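Local coordinates for protein formiminoglutamase (Trypanosoma cruzi, PDB 4MYK) that is an arginase-like manganese metalloenzyme that hydrolyses N-formimino-L-glutamate, working at a two-metal centre within an alpha/beta fold, at residues I143-H148 with F233-S239. The protein carries 1 engineered substitution. Numbering follows the deposited sequence.
Sequences INVDSH and FSFDVDS. With MN (manganese (II) ion), chain C.
Asp146, His148, Asp236 and Asp238 converge on one manganese ion at the C-terminal ends of two adjacent parallel strands of the arginase/deacetylase alpha/beta fold, 141-145 and 231-236, paired by Ser234 N to Ile143 O, Val145 N to Ser234 O and Asp236 N to Val145 O. Aspartate suits these places because its short side chain offers anionic oxygen donors to manganese; histidine adds a nitrogen donor. The carboxylates of Asp146 and Asp236 are turned 47° apart, and Asp146 OD1 and Asp236 OD2 can lie 3.0 Å from each other because both bind the same manganese, whose positive charge offsets their repulsion. Asp146 and Asp236 also bind a second manganese, which in this model is also held by Asn122. Asp238 grips the first ion with both oxygens, its carboxylate at 78° to the His148 ring; OD2 comes to that ring's edge, while His148 ND1 binds manganese at 2.3 Å.

Asx turns brace each segment: Asp238 N reaches Asp236 OD1 at 2.8 Å, and His148 N meets the metal-binding Asp146 OD1 at 2.9 Å from above the carboxylate plane. In Ser147, chi1 of 63° turns OG to Asp238 O (3.0 Å), tying the turn after one strand to the 3-10 segment after the other.

Branched Val145 packs on the apolar face, CG1 over the Phe235 ring, 3.8 Å from the centroid, and CG2 toward Phe233, whose edge Ile143 CG2 meets. On the other face, Asn144 bonds to Glu182 and Ser234 to Asp278, and one water donates to both Asn144 OD1 and Ser234 OG.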
loop_
_atom_site.group_PDB
_atom_site.type_symbol
_atom_site.label_atom_id
_atom_site.label_comp_id
_atom_site.label_asym_id
_atom_site.label_seq_id
_atom_site.Cartn_x
_atom_site.Cartn_y
_atom_site.Cartn_z
ATOM N N ILE A 143 -25.908 -4.491 6.702
ATOM C CA ILE A 143 -24.508 -4.322 7.089
ATOM C C ILE A 143 -23.874 -3.082 6.442
ATOM O O ILE A 143 -23.930 -2.901 5.220
ATOM C CB ILE A 143 -23.654 -5.601 6.838
ATOM C CG1 ILE A 143 -22.179 -5.339 7.168
ATOM C CG2 ILE A 143 -23.828 -6.124 5.409
ATOM C CD1 ILE A 143 -21.314 -6.593 7.111
ATOM N N ASN A 144 -23.304 -2.219 7.282
ATOM C CA ASN A 144 -22.565 -1.048 6.824
ATOM C C ASN A 144 -21.057 -1.301 6.942
ATOM O O ASN A 144 -20.493 -1.267 8.044
ATOM C CB ASN A 144 -22.995 0.211 7.619
ATOM C CG ASN A 144 -22.284 1.494 7.162
ATOM O OD1 ASN A 144 -21.897 1.638 6.003
ATOM N ND2 ASN A 144 -22.120 2.429 8.082
ATOM N N VAL A 145 -20.431 -1.587 5.798
ATOM C CA VAL A 145 -18.976 -1.642 5.674
ATOM C C VAL A 145 -18.463 -0.216 5.500
ATOM O O VAL A 145 -18.697 0.422 4.460
ATOM C CB VAL A 145 -18.520 -2.491 4.458
ATOM C CG1 VAL A 145 -16.976 -2.576 4.401
ATOM C CG2 VAL A 145 -19.150 -3.883 4.510
ATOM N N ASP A 146 -17.766 0.280 6.519
ATOM C CA ASP A 146 -17.491 1.697 6.601
ATOM C C ASP A 146 -16.497 1.932 7.717
ATOM O O ASP A 146 -16.661 1.397 8.810
ATOM C CB ASP A 146 -18.796 2.427 6.895
ATOM C CG ASP A 146 -18.711 3.895 6.633
ATOM O OD1 ASP A 146 -17.591 4.404 6.420
ATOM O OD2 ASP A 146 -19.776 4.536 6.637
ATOM N N SER A 147 -15.457 2.719 7.434
ATOM C CA SER A 147 -14.473 3.082 8.454
ATOM C C SER A 147 -15.101 4.074 9.419
ATOM O O SER A 147 -14.580 4.334 10.501
ATOM C CB SER A 147 -13.201 3.665 7.827
ATOM O OG SER A 147 -13.452 4.866 7.122
ATOM N N HIS A 148 -16.235 4.622 8.999
ATOM C CA HIS A 148 -16.969 5.609 9.773
ATOM C C HIS A 148 -18.219 4.986 10.388
ATOM O O HIS A 148 -18.827 4.062 9.839
ATOM C CB HIS A 148 -17.348 6.827 8.910
ATOM C CG HIS A 148 -16.175 7.508 8.274
ATOM N ND1 HIS A 148 -15.892 7.402 6.931
ATOM C CD2 HIS A 148 -15.202 8.289 8.800
ATOM C CE1 HIS A 148 -14.799 8.091 6.654
ATOM N NE2 HIS A 148 -14.357 8.636 7.774
ATOM N N PHE A 233 -26.280 -5.267 1.514
ATOM C CA PHE A 233 -24.820 -5.223 1.596
ATOM C C PHE A 233 -24.337 -3.850 1.146
ATOM O O PHE A 233 -24.239 -3.577 -0.048
ATOM C CB PHE A 233 -24.198 -6.345 0.753
ATOM C CG PHE A 233 -22.704 -6.504 0.939
ATOM C CD1 PHE A 233 -22.154 -6.674 2.209
ATOM C CD2 PHE A 233 -21.847 -6.511 -0.161
ATOM C CE1 PHE A 233 -20.773 -6.822 2.371
ATOM C CE2 PHE A 233 -20.480 -6.666 0.005
ATOM C CZ PHE A 233 -19.948 -6.821 1.268
ATOM N N SER A 234 -24.061 -2.989 2.124
ATOM C CA SER A 234 -23.713 -1.588 1.880
ATOM C C SER A 234 -22.212 -1.378 2.062
ATOM O O SER A 234 -21.687 -1.495 3.175
ATOM C CB SER A 234 -24.488 -0.669 2.834
ATOM O OG SER A 234 -24.340 0.699 2.486
ATOM N N PHE A 235 -21.524 -1.072 0.971
ATOM C CA PHE A 235 -20.065 -1.020 0.996
ATOM C C PHE A 235 -19.496 0.369 0.760
ATOM O O PHE A 235 -19.280 0.753 -0.387
ATOM C CB PHE A 235 -19.479 -1.965 -0.051
ATOM C CG PHE A 235 -18.132 -2.518 0.326
ATOM C CD1 PHE A 235 -17.139 -1.688 0.810
ATOM C CD2 PHE A 235 -17.865 -3.879 0.213
ATOM C CE1 PHE A 235 -15.905 -2.194 1.156
ATOM C CE2 PHE A 235 -16.619 -4.391 0.557
ATOM C CZ PHE A 235 -15.648 -3.551 1.030
ATOM N N ASP A 236 -19.234 1.109 1.834
ATOM C CA ASP A 236 -18.537 2.389 1.716
ATOM C C ASP A 236 -17.084 2.091 1.389
ATOM O O ASP A 236 -16.410 1.424 2.161
ATOM C CB ASP A 236 -18.633 3.185 3.017
ATOM C CG ASP A 236 -17.959 4.556 2.928
ATOM O OD1 ASP A 236 -17.051 4.760 2.097
ATOM O OD2 ASP A 236 -18.353 5.442 3.701
ATOM N N VAL A 237 -16.605 2.566 0.243
ATOM C CA VAL A 237 -15.258 2.204 -0.188
ATOM C C VAL A 237 -14.128 2.944 0.563
ATOM O O VAL A 237 -12.946 2.595 0.421
ATOM C CB VAL A 237 -15.090 2.279 -1.731
ATOM C CG1 VAL A 237 -15.997 1.271 -2.404
ATOM C CG2 VAL A 237 -15.368 3.679 -2.245
ATOM N N ASP A 238 -14.490 3.942 1.376
ATOM C CA ASP A 238 -13.501 4.608 2.223
ATOM C C ASP A 238 -13.188 3.767 3.467
ATOM O O ASP A 238 -12.497 4.219 4.388
ATOM C CB ASP A 238 -13.905 6.051 2.561
ATOM C CG ASP A 238 -14.990 6.144 3.624
ATOM O OD1 ASP A 238 -15.209 5.161 4.373
ATOM O OD2 ASP A 238 -15.619 7.224 3.720
ATOM N N SER A 239 -13.700 2.535 3.472
ATOM C CA SER A 239 -13.344 1.533 4.474
ATOM C C SER A 239 -12.069 0.775 4.076
ATOM O O SER A 239 -11.542 -0.032 4.843
ATOM C CB SER A 239 -14.489 0.548 4.646
ATOM O OG SER A 239 -14.686 -0.168 3.451
HETATM MN MN MN C . -17.014 6.210 5.349
HETATM O O HOH W 1 -21.950 2.350 3.287
HETATM O O HOH W 2 -18.708 7.873 5.716
#